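Local coordinates for chitin binding protein (Tectaria macrodonta, PDB 6IF7) that binds copper and chitin and is possibly a lytic polysaccharide monooxygenase of family AA10, with insecticidal activity, at residues A[36-41]-A[68-73]. Sequence-based numbering, arbitrary orientation.
Unlike the reference sequence in segment 68-73: Tyr-71 (reference Phe).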
loop_
_atom_site.group_PDB
_atom_site.type_symbol
_atom_site.label_atom_id
_atom_site.label_comp_id
_atom_site.label_asym_id
_atom_site.label_seq_id
_atom_site.Cartn_x
_atom_site.Cartn_y
_atom_site.Cartn_z
ATOM N N THR A 36 -15.959 -3.640 -10.058
ATOM C CA THR A 36 -16.267 -3.550 -8.634
ATOM C C THR A 36 -15.701 -4.703 -7.818
ATOM O O THR A 36 -15.300 -4.503 -6.661
ATOM C CB THR A 36 -17.789 -3.479 -8.375
ATOM O OG1 THR A 36 -18.418 -4.551 -9.070
ATOM C CG2 THR A 36 -18.365 -2.171 -8.849
ATOM N N GLN A 37 -15.673 -5.899 -8.395
ATOM C CA GLN A 37 -15.347 -7.078 -7.603
ATOM C C GLN A 37 -13.947 -6.987 -7.018
ATOM O O GLN A 37 -13.736 -7.366 -5.871
ATOM C CB GLN A 37 -15.512 -8.381 -8.405
ATOM C CG GLN A 37 -15.380 -9.657 -7.563
ATOM C CD GLN A 37 -16.291 -9.668 -6.321
ATOM O OE1 GLN A 37 -15.856 -10.012 -5.219
ATOM N NE2 GLN A 37 -17.550 -9.263 -6.494
ATOM N N ALA A 38 -13.001 -6.471 -7.804
ATOM C CA ALA A 38 -11.626 -6.250 -7.328
ATOM C C ALA A 38 -11.598 -5.526 -5.966
ATOM O O ALA A 38 -10.814 -5.892 -5.072
ATOM C CB ALA A 38 -10.832 -5.456 -8.357
ATOM N N PHE A 39 -12.484 -4.535 -5.817
ATOM C CA PHE A 39 -12.542 -3.697 -4.613
ATOM C C PHE A 39 -13.282 -4.303 -3.436
ATOM O O PHE A 39 -12.954 -4.004 -2.293
ATOM C CB PHE A 39 -13.058 -2.301 -4.947
ATOM C CG PHE A 39 -12.114 -1.544 -5.828
ATOM C CD1 PHE A 39 -11.059 -0.815 -5.281
ATOM C CD2 PHE A 39 -12.209 -1.644 -7.219
ATOM C CE1 PHE A 39 -10.153 -0.171 -6.109
ATOM C CE2 PHE A 39 -11.299 -1.005 -8.049
ATOM C CZ PHE A 39 -10.273 -0.265 -7.499
ATOM N N TYR A 40 -14.249 -5.176 -3.699
ATOM C CA TYR A 40 -14.762 -6.025 -2.642
ATOM C C TYR A 40 -13.707 -7.045 -2.213
ATOM O O TYR A 40 -13.759 -7.505 -1.094
ATOM C CB TYR A 40 -16.055 -6.725 -3.059
ATOM C CG TYR A 40 -17.194 -5.768 -3.310
ATOM C CD1 TYR A 40 -17.692 -4.976 -2.282
ATOM C CD2 TYR A 40 -17.762 -5.644 -4.576
ATOM C CE1 TYR A 40 -18.748 -4.103 -2.497
ATOM C CE2 TYR A 40 -18.817 -4.783 -4.803
ATOM C CZ TYR A 40 -19.302 -4.015 -3.755
ATOM O OH TYR A 40 -20.310 -3.121 -3.979
ATOM N N ASP A 41 -12.761 -7.380 -3.099
ATOM C CA ASP A 41 -11.572 -8.179 -2.753
ATOM C C ASP A 41 -10.347 -7.310 -2.415
ATOM O O ASP A 41 -9.205 -7.646 -2.798
ATOM C CB ASP A 41 -11.200 -9.123 -3.908
ATOM C CG ASP A 41 -12.360 -9.990 -4.374
ATOM O OD1 ASP A 41 -13.350 -10.124 -3.628
ATOM O OD2 ASP A 41 -12.270 -10.520 -5.494
ATOM N N ARG A 68 -0.894 -7.761 -10.950
ATOM C CA ARG A 68 -2.153 -8.463 -11.124
ATOM C C ARG A 68 -3.073 -7.564 -11.931
ATOM O O ARG A 68 -3.432 -6.494 -11.480
ATOM C CB ARG A 68 -2.792 -8.775 -9.775
ATOM C CG ARG A 68 -1.946 -9.621 -8.821
ATOM C CD ARG A 68 -2.120 -11.129 -9.005
ATOM N NE ARG A 68 -3.530 -11.479 -8.960
ATOM C CZ ARG A 68 -4.291 -11.542 -7.858
ATOM N NH1 ARG A 68 -3.803 -11.316 -6.640
ATOM N NH2 ARG A 68 -5.580 -11.844 -7.989
ATOM N N PHE A 69 -3.421 -7.990 -13.142
ATOM C CA PHE A 69 -4.339 -7.241 -14.025
ATOM C C PHE A 69 -5.654 -6.878 -13.345
ATOM O O PHE A 69 -6.188 -5.793 -13.541
ATOM C CB PHE A 69 -4.651 -8.078 -15.271
ATOM C CG PHE A 69 -5.240 -7.296 -16.390
ATOM C CD1 PHE A 69 -4.441 -6.469 -17.153
ATOM C CD2 PHE A 69 -6.578 -7.396 -16.685
ATOM C CE1 PHE A 69 -4.973 -5.755 -18.201
ATOM C CE2 PHE A 69 -7.124 -6.675 -17.730
ATOM C CZ PHE A 69 -6.324 -5.847 -18.483
ATOM N N LYS A 70 -6.176 -7.814 -12.559
ATOM C CA LYS A 70 -7.345 -7.588 -11.710
ATOM C C LYS A 70 -7.307 -6.251 -10.938
ATOM O O LYS A 70 -8.309 -5.549 -10.869
ATOM C CB LYS A 70 -7.475 -8.753 -10.725
ATOM C CG LYS A 70 -8.533 -8.589 -9.650
ATOM C CD LYS A 70 -8.631 -9.831 -8.792
ATOM C CE LYS A 70 -9.781 -9.702 -7.813
ATOM N NZ LYS A 70 -9.818 -10.834 -6.836
ATOM N N TYR A 71 -6.155 -5.899 -10.391
ATOM C CA TYR A 71 -6.019 -4.671 -9.602
ATOM C C TYR A 71 -5.395 -3.494 -10.357
ATOM O O TYR A 71 -4.896 -2.537 -9.732
ATOM C CB TYR A 71 -5.236 -4.982 -8.319
ATOM C CG TYR A 71 -5.970 -5.940 -7.416
ATOM C CD1 TYR A 71 -7.061 -5.515 -6.657
ATOM C CD2 TYR A 71 -5.585 -7.283 -7.323
ATOM C CE1 TYR A 71 -7.744 -6.403 -5.821
ATOM C CE2 TYR A 71 -6.259 -8.170 -6.502
ATOM C CZ TYR A 71 -7.350 -7.732 -5.757
ATOM O OH TYR A 71 -8.018 -8.630 -4.922
ATOM N N ARG A 72 -5.459 -3.533 -11.691
ATOM C CA ARG A 72 -4.869 -2.491 -12.566
ATOM C C ARG A 72 -5.339 -1.029 -12.309
ATOM O O ARG A 72 -4.581 -0.071 -12.512
ATOM C CB ARG A 72 -5.113 -2.844 -14.038
ATOM C CG ARG A 72 -6.591 -2.812 -14.461
ATOM C CD ARG A 72 -6.731 -3.466 -15.831
ATOM N NE ARG A 72 -8.087 -3.684 -16.338
ATOM C CZ ARG A 72 -8.945 -4.621 -15.918
ATOM N NH1 ARG A 72 -8.655 -5.413 -14.881
ATOM N NH2 ARG A 72 -10.127 -4.744 -16.534
ATOM N N GLY A 73 -6.579 -0.857 -11.884
ATOM C CA GLY A 73 -7.037 0.451 -11.382
ATOM C C GLY A 73 -6.193 1.102 -10.278
ATOM O O GLY A 73 -6.146 2.322 -10.171
#
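Tyr-71 lays one edge of its ring along the end of helix 36-40, where CE1 comes within 3.2 Å of Ala-38 O and 4.1 Å of Ala-38 CB. The phenol then reaches past the last turn: its OH donates a hydrogen bond of 2.6 Å to Asp-41 O, tilted 26° from the carbonyl plane. Asp-41 lies just past the end of the helix, where its backbone departs from helical geometry, and its carbonyl meets the phenol. Lys-70 runs nearly parallel to the ring's long axis. The fully extended Lys-70 chain, whose CG points opposite the backbone N (chi1 172°), passes Ala-38, CG lying over the rim of one Tyr-71 face, and carries NZ to Asp-41 OD2 at 2.8 Å. This salt bridge uses the anti side of the carboxylate oxygen, 15° out of its plane, and the two side chains cross at about a right angle. The contact lies in the long, partly helical insertion between strands 2-6 and 95-99, which probably corresponds to the L2 region of the AA10 fold, and joins helix 36-40 to the 3-10 segment 69-73. Asp-41 is gripped twice, once through its backbone and once through its carboxylate, by consecutive residues of that segment. Ala-38 CB sits 3.6 Å from Lys-70 O, which itself accepts a hydrogen bond from Ser-34 at the end of helix 25-34.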